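Local coordinates for hydrogenase maturation factor (Thermoanaerobacter tengcongensis, PDB 3VTH), which probably transfers a carbamoyl group from carbamoyl phosphate to the C-terminal cysteine of HypE, consuming ATP, during [NiFe]-hydrogenase maturation, at residues F104-P109 with G418-I423; I146-Y151 with L449-P454; K155-V160 with N358-V363; L193-E198 with A352-L357. All blocks are in the same frame, centred on the assembly; numbering follows the deposited sequence.

Contact 1: F104-P109 with G418-I423; sequences FVPVSP and GHYAFI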
loop_
_atom_site.group_PDB
_atom_site.type_symbol
_atom_site.label_atom_id
_atom_site.label_comp_id
_atom_site.label_asym_id
_atom_site.label_seq_id
_atom_site.Cartn_x
_atom_site.Cartn_y
_atom_site.Cartn_z
ATOM N N PHE A 104 -7.375 14.436 -18.719
ATOM C CA PHE A 104 -7.292 13.888 -17.385
ATOM C C PHE A 104 -5.932 14.154 -16.822
ATOM O O PHE A 104 -5.000 14.347 -17.537
ATOM C CB PHE A 104 -7.577 12.388 -17.369
ATOM C CG PHE A 104 -6.503 11.578 -17.978
ATOM C CD1 PHE A 104 -6.340 11.550 -19.324
ATOM C CD2 PHE A 104 -5.621 10.902 -17.209
ATOM C CE1 PHE A 104 -5.354 10.842 -19.882
ATOM C CE2 PHE A 104 -4.638 10.194 -17.766
ATOM C CZ PHE A 104 -4.496 10.162 -19.107
ATOM N N VAL A 105 -5.847 14.191 -15.507
ATOM C CA VAL A 105 -4.602 14.525 -14.844
ATOM C C VAL A 105 -4.463 13.711 -13.556
ATOM O O VAL A 105 -5.447 13.495 -12.841
ATOM C CB VAL A 105 -4.502 16.062 -14.559
ATOM C CG1 VAL A 105 -5.641 16.529 -13.664
ATOM C CG2 VAL A 105 -3.134 16.432 -13.937
ATOM N N PRO A 106 -3.244 13.235 -13.263
ATOM C CA PRO A 106 -3.019 12.591 -11.970
ATOM C C PRO A 106 -3.326 13.546 -10.792
ATOM O O PRO A 106 -3.323 14.772 -10.970
ATOM C CB PRO A 106 -1.529 12.269 -12.005
ATOM C CG PRO A 106 -1.242 12.055 -13.474
ATOM C CD PRO A 106 -2.090 13.080 -14.178
ATOM N N VAL A 107 -3.588 12.960 -9.619
ATOM C CA VAL A 107 -3.892 13.686 -8.387
ATOM C C VAL A 107 -2.810 13.367 -7.350
ATOM O O VAL A 107 -2.410 12.200 -7.189
ATOM C CB VAL A 107 -5.312 13.330 -7.865
ATOM C CG1 VAL A 107 -5.537 13.786 -6.406
ATOM C CG2 VAL A 107 -6.396 13.975 -8.776
ATOM N N SER A 108 -2.330 14.406 -6.669
ATOM C CA SER A 108 -1.313 14.243 -5.634
ATOM C C SER A 108 -1.814 13.398 -4.455
ATOM O O SER A 108 -2.953 13.564 -4.019
ATOM C CB SER A 108 -0.845 15.603 -5.104
ATOM O OG SER A 108 0.152 15.419 -4.083
ATOM N N PRO A 109 -0.963 12.500 -3.930
ATOM C CA PRO A 109 -1.316 11.937 -2.620
ATOM C C PRO A 109 -1.316 13.009 -1.511
ATOM O O PRO A 109 -0.759 14.104 -1.680
ATOM C CB PRO A 109 -0.210 10.898 -2.356
ATOM C CG PRO A 109 0.317 10.553 -3.739
ATOM C CD PRO A 109 0.226 11.851 -4.516
ATOM N N GLY A 418 -4.084 6.414 -20.832
ATOM C CA GLY A 418 -2.843 7.003 -21.350
ATOM C C GLY A 418 -1.705 6.063 -21.002
ATOM O O GLY A 418 -1.810 4.849 -21.222
ATOM N N HIS A 419 -0.631 6.595 -20.436
ATOM C CA HIS A 419 0.427 5.719 -19.949
ATOM C C HIS A 419 0.403 5.529 -18.439
ATOM O O HIS A 419 1.444 5.294 -17.835
ATOM C CB HIS A 419 1.811 6.163 -20.428
ATOM C CG HIS A 419 2.046 7.635 -20.328
ATOM N ND1 HIS A 419 1.955 8.475 -21.416
ATOM C CD2 HIS A 419 2.363 8.421 -19.272
ATOM C CE1 HIS A 419 2.213 9.718 -21.037
ATOM N NE2 HIS A 419 2.464 9.711 -19.740
ATOM N N TYR A 420 -0.781 5.607 -17.831
ATOM C CA TYR A 420 -0.884 5.381 -16.385
ATOM C C TYR A 420 -1.700 4.164 -15.996
ATOM O O TYR A 420 -2.709 3.861 -16.615
ATOM C CB TYR A 420 -1.479 6.602 -15.683
ATOM C CG TYR A 420 -0.737 7.900 -15.896
ATOM C CD1 TYR A 420 0.562 8.068 -15.423
ATOM C CD2 TYR A 420 -1.357 8.978 -16.519
ATOM C CE1 TYR A 420 1.232 9.271 -15.587
ATOM C CE2 TYR A 420 -0.678 10.196 -16.703
ATOM C CZ TYR A 420 0.609 10.319 -16.226
ATOM O OH TYR A 420 1.286 11.487 -16.394
ATOM N N ALA A 421 -1.249 3.480 -14.945
ATOM C CA ALA A 421 -2.056 2.472 -14.274
ATOM C C ALA A 421 -2.414 3.092 -12.921
ATOM O O ALA A 421 -1.562 3.220 -12.043
ATOM C CB ALA A 421 -1.267 1.175 -14.096
ATOM N N PHE A 422 -3.648 3.564 -12.819
ATOM C CA PHE A 422 -4.173 4.132 -11.594
ATOM C C PHE A 422 -4.635 2.986 -10.712
ATOM O O PHE A 422 -5.794 2.556 -10.799
ATOM C CB PHE A 422 -5.359 5.043 -11.900
ATOM C CG PHE A 422 -4.976 6.328 -12.585
ATOM C CD1 PHE A 422 -4.395 7.373 -11.859
ATOM C CD2 PHE A 422 -5.203 6.500 -13.949
ATOM C CE1 PHE A 422 -4.031 8.586 -12.498
ATOM C CE2 PHE A 422 -4.859 7.696 -14.591
ATOM C CZ PHE A 422 -4.274 8.740 -13.872
ATOM N N ILE A 423 -3.721 2.458 -9.908
ATOM C CA ILE A 423 -4.089 1.433 -8.935
ATOM C C ILE A 423 -4.705 2.135 -7.697
ATOM O O ILE A 423 -4.187 3.157 -7.204
ATOM C CB ILE A 423 -2.881 0.514 -8.570
ATOM C CG1 ILE A 423 -3.336 -0.644 -7.662
ATOM C CG2 ILE A 423 -1.748 1.328 -7.924
ATOM C CD1 ILE A 423 -2.265 -1.769 -7.443
#
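The ring of F104 meets the ring of Y420 edge to edge, F104 CE2 lying 3.7 Å from Y420 CD2 and close to the plane of the tyrosine ring. The same CE2 atom also approaches F422, 4.0 Å from its CE2, while F104 CZ comes up to the backbone at G418. Next along the loop, P106 sits over a face of Y420: its CG stands 4.1 Å from the ring centroid and 27° off the normal, a CH-pi contact. P106 CA then reaches the rim of F422, 4.2 Å from CE1.

On the strand 420-423, Y420 and F422 are both turned with CG beside the backbone N (chi1 -57° and -71°), which points both rings at the loop; Y420 CB also rests on a face of F422, offset toward its rim. Outside the contact, Y420 OH is hydrogen-bonded to D78 of the acylphosphatase-like domain, and F422 stacks on F450.

The loop that follows strand 93-95 is thus seated on strand 420-423, next to the outermost strand 392-393, mainly through aromatic and proline carbon, with no polar bond between the two segments: an apolar joint whose hold comes from the fit of rings and from their burial.

Contact 2: I146-Y151 with L449-P454; sequences IEDIPY and LFRVDP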
loop_
_atom_site.group_PDB
_atom_site.type_symbol
_atom_site.label_atom_id
_atom_site.label_comp_id
_atom_site.label_asym_id
_atom_site.label_seq_id
_atom_site.Cartn_x
_atom_site.Cartn_y
_atom_site.Cartn_z
ATOM N N ILE A 146 -10.051 16.266 -2.333
ATOM C CA ILE A 146 -10.266 16.699 -3.731
ATOM C C ILE A 146 -11.530 16.037 -4.297
ATOM O O ILE A 146 -11.659 14.812 -4.269
ATOM C CB ILE A 146 -9.002 16.426 -4.607
ATOM C CG1 ILE A 146 -7.888 17.427 -4.255
ATOM C CG2 ILE A 146 -9.314 16.507 -6.134
ATOM C CD1 ILE A 146 -6.468 17.010 -4.741
ATOM N N GLU A 147 -12.459 16.853 -4.801
ATOM C CA GLU A 147 -13.704 16.345 -5.367
ATOM C C GLU A 147 -13.618 16.139 -6.874
ATOM O O GLU A 147 -14.358 15.335 -7.433
ATOM C CB GLU A 147 -14.856 17.314 -5.089
ATOM C CG GLU A 147 -15.062 17.659 -3.623
ATOM C CD GLU A 147 -16.158 18.688 -3.429
ATOM O OE1 GLU A 147 -16.575 19.332 -4.415
ATOM O OE2 GLU A 147 -16.610 18.861 -2.287
ATOM N N ASP A 148 -12.739 16.899 -7.528
ATOM C CA ASP A 148 -12.730 17.011 -8.979
ATOM C C ASP A 148 -11.489 17.799 -9.358
ATOM O O ASP A 148 -10.867 18.436 -8.499
ATOM C CB ASP A 148 -13.984 17.770 -9.447
ATOM C CG ASP A 148 -14.332 17.526 -10.926
ATOM O OD1 ASP A 148 -13.728 16.655 -11.588
ATOM O OD2 ASP A 148 -15.231 18.230 -11.430
ATOM N N ILE A 149 -11.139 17.751 -10.644
ATOM C CA ILE A 149 -10.022 18.516 -11.196
ATOM C C ILE A 149 -10.607 19.394 -12.290
ATOM O O ILE A 149 -11.754 19.170 -12.673
ATOM C CB ILE A 149 -8.891 17.587 -11.737
ATOM C CG1 ILE A 149 -9.399 16.625 -12.836
ATOM C CG2 ILE A 149 -8.281 16.813 -10.597
ATOM C CD1 ILE A 149 -9.506 17.250 -14.236
ATOM N N PRO A 150 -9.855 20.412 -12.785
ATOM C CA PRO A 150 -8.529 20.883 -12.398
ATOM C C PRO A 150 -8.514 21.315 -10.937
ATOM O O PRO A 150 -9.492 21.910 -10.454
ATOM C CB PRO A 150 -8.301 22.100 -13.297
ATOM C CG PRO A 150 -9.182 21.920 -14.449
ATOM C CD PRO A 150 -10.386 21.162 -13.937
ATOM N N TYR A 151 -7.421 21.000 -10.249
ATOM C CA TYR A 151 -7.278 21.329 -8.830
ATOM C C TYR A 151 -7.417 22.839 -8.608
ATOM O O TYR A 151 -6.759 23.637 -9.271
ATOM C CB TYR A 151 -5.937 20.821 -8.303
ATOM C CG TYR A 151 -5.603 21.233 -6.881
ATOM C CD1 TYR A 151 -4.780 22.331 -6.633
ATOM C CD2 TYR A 151 -6.098 20.517 -5.792
ATOM C CE1 TYR A 151 -4.456 22.714 -5.325
ATOM C CE2 TYR A 151 -5.774 20.878 -4.476
ATOM C CZ TYR A 151 -4.950 21.972 -4.258
ATOM O OH TYR A 151 -4.615 22.340 -2.977
ATOM N N LEU A 449 -13.050 10.793 -11.150
ATOM C CA LEU A 449 -11.897 11.639 -10.868
ATOM C C LEU A 449 -10.891 11.637 -12.037
ATOM O O LEU A 449 -10.381 12.693 -12.435
ATOM C CB LEU A 449 -11.223 11.214 -9.564
ATOM C CG LEU A 449 -10.110 12.133 -9.040
ATOM C CD1 LEU A 449 -10.580 13.589 -8.942
ATOM C CD2 LEU A 449 -9.636 11.631 -7.702
ATOM N N PHE A 450 -10.622 10.448 -12.579
ATOM C CA PHE A 450 -9.646 10.310 -13.657
ATOM C C PHE A 450 -10.236 10.178 -15.069
ATOM O O PHE A 450 -9.496 9.927 -16.026
ATOM C CB PHE A 450 -8.659 9.178 -13.334
ATOM C CG PHE A 450 -7.933 9.393 -12.040
ATOM C CD1 PHE A 450 -7.067 10.481 -11.888
ATOM C CD2 PHE A 450 -8.140 8.542 -10.959
ATOM C CE1 PHE A 450 -6.400 10.698 -10.681
ATOM C CE2 PHE A 450 -7.483 8.758 -9.749
ATOM C CZ PHE A 450 -6.612 9.836 -9.611
ATOM N N ARG A 451 -11.552 10.371 -15.187
ATOM C CA ARG A 451 -12.260 10.328 -16.477
ATOM C C ARG A 451 -12.076 8.988 -17.214
ATOM O O ARG A 451 -11.893 8.954 -18.430
ATOM C CB ARG A 451 -11.848 11.509 -17.365
ATOM C CG ARG A 451 -12.474 12.853 -16.957
ATOM C CD ARG A 451 -11.754 13.516 -15.793
ATOM N NE ARG A 451 -12.173 14.911 -15.656
ATOM C CZ ARG A 451 -12.637 15.469 -14.535
ATOM N NH1 ARG A 451 -12.722 14.754 -13.410
ATOM N NH2 ARG A 451 -13.004 16.750 -14.540
ATOM N N VAL A 452 -12.120 7.897 -16.461
ATOM C CA VAL A 452 -11.958 6.563 -17.020
ATOM C C VAL A 452 -13.330 5.956 -17.332
ATOM O O VAL A 452 -14.202 5.866 -16.462
ATOM C CB VAL A 452 -11.185 5.609 -16.051
ATOM C CG1 VAL A 452 -10.980 4.240 -16.691
ATOM C CG2 VAL A 452 -9.840 6.220 -15.612
ATOM N N ASP A 453 -13.518 5.541 -18.575
ATOM C CA ASP A 453 -14.670 4.721 -18.933
ATOM C C ASP A 453 -14.152 3.362 -19.413
ATOM O O ASP A 453 -13.741 3.220 -20.567
ATOM C CB ASP A 453 -15.549 5.432 -19.986
ATOM C CG ASP A 453 -16.312 6.641 -19.407
ATOM O OD1 ASP A 453 -16.413 6.792 -18.160
ATOM O OD2 ASP A 453 -16.818 7.448 -20.212
ATOM N N PRO A 454 -14.126 2.361 -18.511
ATOM C CA PRO A 454 -13.549 1.078 -18.874
ATOM C C PRO A 454 -14.185 0.515 -20.137
ATOM O O PRO A 454 -15.405 0.598 -20.316
ATOM C CB PRO A 454 -13.882 0.192 -17.669
ATOM C CG PRO A 454 -13.933 1.159 -16.526
ATOM C CD PRO A 454 -14.562 2.387 -17.104
#
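A joint between the zinc-finger region and the Kae1-like domain forms here, where the loop 146-151 packs against the C-terminal end of helix 433-449 and the turn that follows it. R451 and D148 make the polar half. The guanidinium group comes end-on and grips a single carboxylate oxygen with two nitrogens: NH1 lies 2.8 Å from D148 OD1, nearly along its C-O axis, and NH2 lies 3.0 Å from the same atom on its syn side, though clearly out of the carboxylate plane. OD1 is in the guanidinium plane, yet the carboxylate is turned 41° out of that plane.

I149 CD1 lies over one face of the guanidinium, toward its rim, 3.5 Å from R451 NH2. The side chain of R451 is bent at chi2 (80°), which folds it back toward the helix end, and NH1 makes a weak bond to L449 O. A second charge partner, E100, binds NH2, so the arginine probably serves to balance two acids at once. A methionine in place of R451 would probably leave D148 and E100 without their shared cation and I149 without the flat group it covers.

L449 supplies the apolar half. With CG anti to the backbone N (chi1 -172°), it sends CD1 against the backbone of D148 and the CG2 methyls of I146 and I149. L449 CD1 is 4.2 Å from I146 CG2 and 4.3 Å from I149 CG2.

Contact 3: K155-V160 with N358-V363; sequences KTSMKV and NNRDIV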
loop_
_atom_site.group_PDB
_atom_site.type_symbol
_atom_site.label_atom_id
_atom_site.label_comp_id
_atom_site.label_asym_id
_atom_site.label_seq_id
_atom_site.Cartn_x
_atom_site.Cartn_y
_atom_site.Cartn_z
ATOM N N LYS A 155 -12.829 23.179 -5.806
ATOM C CA LYS A 155 -13.076 21.744 -6.040
ATOM C C LYS A 155 -12.472 20.866 -4.936
ATOM O O LYS A 155 -12.105 19.698 -5.170
ATOM C CB LYS A 155 -12.556 21.316 -7.422
ATOM C CG LYS A 155 -13.269 22.014 -8.582
ATOM C CD LYS A 155 -12.936 21.376 -9.911
ATOM C CE LYS A 155 -13.560 22.179 -11.071
ATOM N NZ LYS A 155 -15.032 22.005 -11.135
ATOM N N THR A 156 -12.355 21.441 -3.738
ATOM C CA THR A 156 -11.879 20.714 -2.557
ATOM C C THR A 156 -12.867 20.996 -1.423
ATOM O O THR A 156 -13.731 21.872 -1.551
ATOM C CB THR A 156 -10.485 21.205 -2.079
ATOM O OG1 THR A 156 -10.614 22.537 -1.570
ATOM C CG2 THR A 156 -9.430 21.190 -3.215
ATOM N N SER A 157 -12.760 20.280 -0.298
ATOM C CA SER A 157 -13.682 20.612 0.792
ATOM C C SER A 157 -13.346 21.935 1.503
ATOM O O SER A 157 -14.055 22.333 2.437
ATOM C CB SER A 157 -13.881 19.446 1.765
ATOM O OG SER A 157 -12.701 18.743 1.974
ATOM N N MET A 158 -12.288 22.619 1.050
ATOM C CA MET A 158 -12.035 23.999 1.476
ATOM C C MET A 158 -12.998 24.994 0.814
ATOM O O MET A 158 -12.966 26.182 1.118
ATOM C CB MET A 158 -10.572 24.416 1.229
ATOM C CG MET A 158 -9.553 23.768 2.187
ATOM S SD MET A 158 -9.975 23.844 3.948
ATOM C CE MET A 158 -9.625 25.567 4.280
ATOM N N LYS A 159 -13.852 24.500 -0.082
ATOM C CA LYS A 159 -14.813 25.341 -0.792
ATOM C C LYS A 159 -15.856 25.978 0.126
ATOM O O LYS A 159 -16.519 26.927 -0.273
ATOM C CB LYS A 159 -15.530 24.557 -1.900
ATOM C CG LYS A 159 -16.570 23.550 -1.387
ATOM C CD LYS A 159 -17.107 22.678 -2.521
ATOM C CE LYS A 159 -18.107 21.652 -1.993
ATOM N NZ LYS A 159 -18.717 20.889 -3.121
ATOM N N VAL A 160 -16.022 25.443 1.335
ATOM C CA VAL A 160 -16.951 26.048 2.300
ATOM C C VAL A 160 -16.218 26.838 3.387
ATOM O O VAL A 160 -16.813 27.228 4.395
ATOM C CB VAL A 160 -17.941 25.023 2.911
ATOM C CG1 VAL A 160 -18.857 24.464 1.830
ATOM C CG2 VAL A 160 -17.197 23.895 3.668
ATOM N N ASN A 358 -13.409 17.232 13.490
ATOM C CA ASN A 358 -13.204 18.532 12.861
ATOM C C ASN A 358 -14.225 18.740 11.744
ATOM O O ASN A 358 -14.897 17.790 11.328
ATOM C CB ASN A 358 -11.751 18.705 12.366
ATOM C CG ASN A 358 -11.430 17.865 11.150
ATOM O OD1 ASN A 358 -12.045 18.020 10.079
ATOM N ND2 ASN A 358 -10.430 16.992 11.288
ATOM N N ASN A 359 -14.353 19.973 11.260
ATOM C CA ASN A 359 -15.378 20.255 10.266
ATOM C C ASN A 359 -14.841 20.385 8.844
ATOM O O ASN A 359 -15.485 20.996 8.017
ATOM C CB ASN A 359 -16.201 21.498 10.673
ATOM C CG ASN A 359 -15.341 22.745 10.811
ATOM O OD1 ASN A 359 -14.105 22.675 10.805
ATOM N ND2 ASN A 359 -15.983 23.891 10.911
ATOM N N ARG A 360 -13.672 19.810 8.548
ATOM C CA ARG A 360 -13.209 19.733 7.153
ATOM C C ARG A 360 -13.635 18.384 6.578
ATOM O O ARG A 360 -13.137 17.335 7.009
ATOM C CB ARG A 360 -11.677 19.915 7.034
ATOM C CG ARG A 360 -11.153 19.918 5.566
ATOM C CD ARG A 360 -9.627 20.133 5.455
ATOM N NE ARG A 360 -8.871 19.141 6.233
ATOM C CZ ARG A 360 -7.628 19.320 6.678
ATOM N NH1 ARG A 360 -6.983 20.444 6.417
ATOM N NH2 ARG A 360 -7.021 18.372 7.384
ATOM N N ASP A 361 -14.551 18.399 5.615
ATOM C CA ASP A 361 -15.018 17.145 4.989
ATOM C C ASP A 361 -13.884 16.297 4.437
ATOM O O ASP A 361 -12.947 16.810 3.822
ATOM C CB ASP A 361 -16.010 17.414 3.863
ATOM C CG ASP A 361 -17.361 17.882 4.370
ATOM O OD1 ASP A 361 -18.236 18.119 3.514
ATOM O OD2 ASP A 361 -17.562 18.006 5.612
ATOM N N ILE A 362 -13.955 14.995 4.698
ATOM C CA ILE A 362 -13.072 14.039 4.035
ATOM C C ILE A 362 -13.892 13.536 2.861
ATOM O O ILE A 362 -14.969 12.962 3.053
ATOM C CB ILE A 362 -12.655 12.867 4.954
ATOM C CG1 ILE A 362 -11.802 13.384 6.121
ATOM C CG2 ILE A 362 -11.894 11.753 4.134
ATOM C CD1 ILE A 362 -11.567 12.334 7.253
ATOM N N VAL A 363 -13.407 13.800 1.650
ATOM C CA VAL A 363 -14.094 13.371 0.445
ATOM C C VAL A 363 -13.772 11.918 0.120
ATOM O O VAL A 363 -14.665 11.131 -0.190
ATOM C CB VAL A 363 -13.730 14.280 -0.775
ATOM C CG1 VAL A 363 -14.454 13.800 -2.022
ATOM C CG2 VAL A 363 -14.097 15.766 -0.444
HETATM O O HOH W 1 -15.443 20.826 4.168
#
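S157 and D361 form the close part of this contact, their CA atoms 5.6 Å apart. S157 OG donates a hydrogen bond of 2.7 Å to D361 O, tilted 28° from the carbonyl plane, and beside it S157 CB packs 3.6 Å from D361 CB. R360 CG and V363 CG2 flank the buried hydroxyl, each 4.1 Å from S157 OG. M158, bent at chi2 and chi3 (-48° and -75°), curls its sulfur toward R360, where M158 SD is 4.0 Å from R360 CD. A valine in place of S157 would probably leave D361 O without this donor and press a methyl group against the carbonyl.

The other side is looser. A water bridges the two backbones, donating to S157 O at 2.7 Å and accepting from D361 N at 3.0 Å, while the carboxylate of D361 lies at the exposed margin.

Each partner is shaped by a turn of its own. T156 OG1 accepts from M158 N in an ST turn, and N358 OD1 accepts from R360 N in an Asx turn. The side chain of M158 lies about 8 Å from the zinc ion held by C164, C167, C186 and C189, so the contact joins the surroundings of a Cys4 zinc finger to the YrdC-like (telomere recombination) domain.

Contact 4: L193-E198 with A352-L357; sequences LSFVGE and ADVFLL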
loop_
_atom_site.group_PDB
_atom_site.type_symbol
_atom_site.label_atom_id
_atom_site.label_comp_id
_atom_site.label_asym_id
_atom_site.label_seq_id
_atom_site.Cartn_x
_atom_site.Cartn_y
_atom_site.Cartn_z
ATOM N N LEU A 193 -11.154 22.171 15.362
ATOM C CA LEU A 193 -11.358 20.962 16.146
ATOM C C LEU A 193 -12.636 21.040 16.970
ATOM O O LEU A 193 -13.097 22.126 17.356
ATOM C CB LEU A 193 -10.174 20.733 17.091
ATOM C CG LEU A 193 -8.799 20.582 16.425
ATOM C CD1 LEU A 193 -7.688 20.667 17.485
ATOM C CD2 LEU A 193 -8.709 19.299 15.587
ATOM N N SER A 194 -13.183 19.866 17.260
ATOM C CA SER A 194 -14.311 19.751 18.158
ATOM C C SER A 194 -14.077 18.516 19.030
ATOM O O SER A 194 -13.860 17.393 18.507
ATOM C CB SER A 194 -15.615 19.660 17.352
ATOM O OG SER A 194 -16.714 19.335 18.201
ATOM N N PHE A 195 -14.047 18.730 20.341
ATOM C CA PHE A 195 -13.862 17.638 21.292
ATOM C C PHE A 195 -15.216 17.216 21.860
ATOM O O PHE A 195 -16.002 18.047 22.308
ATOM C CB PHE A 195 -12.913 18.041 22.438
ATOM C CG PHE A 195 -12.700 16.946 23.471
ATOM C CD1 PHE A 195 -11.769 15.931 23.247
ATOM C CD2 PHE A 195 -13.420 16.940 24.658
ATOM C CE1 PHE A 195 -11.567 14.925 24.183
ATOM C CE2 PHE A 195 -13.222 15.934 25.611
ATOM C CZ PHE A 195 -12.293 14.929 25.372
ATOM N N VAL A 196 -15.471 15.913 21.841
ATOM C CA VAL A 196 -16.695 15.349 22.404
ATOM C C VAL A 196 -16.310 14.230 23.363
ATOM O O VAL A 196 -15.658 13.256 22.989
ATOM C CB VAL A 196 -17.621 14.736 21.309
ATOM C CG1 VAL A 196 -18.956 14.312 21.924
ATOM C CG2 VAL A 196 -17.839 15.706 20.166
ATOM N N GLY A 197 -16.714 14.378 24.609
ATOM C CA GLY A 197 -16.466 13.358 25.605
ATOM C C GLY A 197 -17.196 13.806 26.839
ATOM O O GLY A 197 -18.381 14.157 26.759
ATOM N N GLU A 198 -16.491 13.805 27.969
ATOM C CA GLU A 198 -16.982 14.470 29.162
ATOM C C GLU A 198 -16.592 15.941 29.054
ATOM O O GLU A 198 -15.820 16.338 28.149
ATOM C CB GLU A 198 -16.372 13.871 30.437
ATOM C CG GLU A 198 -16.519 12.360 30.615
ATOM C CD GLU A 198 -16.091 11.911 32.014
ATOM O OE1 GLU A 198 -15.203 11.032 32.124
ATOM O OE2 GLU A 198 -16.632 12.452 33.004
ATOM N N ALA A 352 -14.718 3.960 21.254
ATOM C CA ALA A 352 -14.003 5.126 21.736
ATOM C C ALA A 352 -14.663 5.709 22.979
ATOM O O ALA A 352 -15.890 5.670 23.126
ATOM C CB ALA A 352 -13.912 6.186 20.637
ATOM N N ASP A 353 -13.839 6.248 23.872
ATOM C CA ASP A 353 -14.336 6.974 25.037
ATOM C C ASP A 353 -14.590 8.459 24.742
ATOM O O ASP A 353 -15.554 9.043 25.245
ATOM C CB ASP A 353 -13.353 6.813 26.193
ATOM C CG ASP A 353 -13.217 5.362 26.622
ATOM O OD1 ASP A 353 -14.208 4.828 27.145
ATOM O OD2 ASP A 353 -12.143 4.750 26.421
ATOM N N VAL A 354 -13.722 9.064 23.933
ATOM C CA VAL A 354 -13.858 10.483 23.555
ATOM C C VAL A 354 -13.450 10.665 22.096
ATOM O O VAL A 354 -12.785 9.799 21.529
ATOM C CB VAL A 354 -13.013 11.419 24.465
ATOM C CG1 VAL A 354 -13.387 11.237 25.965
ATOM C CG2 VAL A 354 -11.529 11.162 24.252
ATOM N N PHE A 355 -13.854 11.784 21.496
ATOM C CA PHE A 355 -13.644 12.012 20.071
ATOM C C PHE A 355 -12.994 13.361 19.816
ATOM O O PHE A 355 -13.355 14.357 20.453
ATOM C CB PHE A 355 -14.987 11.987 19.322
ATOM C CG PHE A 355 -15.672 10.650 19.337
ATOM C CD1 PHE A 355 -15.665 9.843 18.199
ATOM C CD2 PHE A 355 -16.357 10.211 20.481
ATOM C CE1 PHE A 355 -16.312 8.586 18.204
ATOM C CE2 PHE A 355 -17.003 8.982 20.497
ATOM C CZ PHE A 355 -16.981 8.166 19.364
ATOM N N LEU A 356 -12.043 13.382 18.877
ATOM C CA LEU A 356 -11.528 14.633 18.345
ATOM C C LEU A 356 -11.991 14.764 16.899
ATOM O O LEU A 356 -11.395 14.182 15.971
ATOM C CB LEU A 356 -9.997 14.731 18.441
ATOM C CG LEU A 356 -9.413 16.101 18.057
ATOM C CD1 LEU A 356 -9.767 17.175 19.094
ATOM C CD2 LEU A 356 -7.893 16.034 17.844
ATOM N N LEU A 357 -13.067 15.524 16.735
ATOM C CA LEU A 357 -13.692 15.781 15.445
ATOM C C LEU A 357 -13.084 17.020 14.771
ATOM O O LEU A 357 -12.335 17.762 15.397
ATOM C CB LEU A 357 -15.173 16.063 15.700
ATOM C CG LEU A 357 -16.278 15.002 15.741
ATOM C CD1 LEU A 357 -15.828 13.568 16.066
ATOM C CD2 LEU A 357 -17.400 15.454 16.640
#
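The ring of F195 and the isopropyl group of V354 form the apolar centre on one side of two paired strands. F195 CZ lies 3.7 Å from V354 CB, and the ring's CE1 and CZ touch both valine methyls. With CG anti to the backbone N (chi1 179°), the ring of F195 reaches diagonally across to V354 on the partner strand; it also touches C207 of helix 204-213. On this same face L193 meets L356, methyl to methyl, CD2 to CD2 at 4.1 Å. The other face carries S194, V196, F355 and L357, and there V196 CG2 packs diagonally on L357 CD2 at 3.6 Å.

Between these faces run four backbone hydrogen bonds. S194 exchanges two with L357, its O receiving L357 N at 2.7 Å, and V196 exchanges two with F355, the straighter being V196 N to F355 O at 170°. F195 and L356 are the non-hydrogen-bonded pair between them. Beyond V196 the pairing ends at G197, whose CA rests 3.8 Å from V354 CG1.

The strand axes run at 169°, an antiparallel pair at the margin of a mixed sheet. Strand 193-196, at the end of the second HypF finger range, is one of its two outermost strands, and 354-358 pairs on its inner side, in parallel, with 218-221, so the finger region adds an edge strand to the sheet of the YrdC-like domain.

From the N terminus, after strand 93-95 the chain runs through 104-109, passes the finger-region segments 146-151, 155-160 and 193-198, and then meets their partners in later domains. The YrdC-like domain returns 352-357 to close contact 4 and, directly after it, 358-363 to close contact 3, which therefore encloses contact 4. Further on, 418-423 closes contact 1 and 449-454 closes contact 2; these two cross, and both loops enclose contacts 3 and 4. Contacts 1 and 2 touch where V107 packs on I146, and contact 2 meets contact 3 through the E147-K159 salt bridge. Together they tie the linker and finger region to both the YrdC-like and Kae1-like domains.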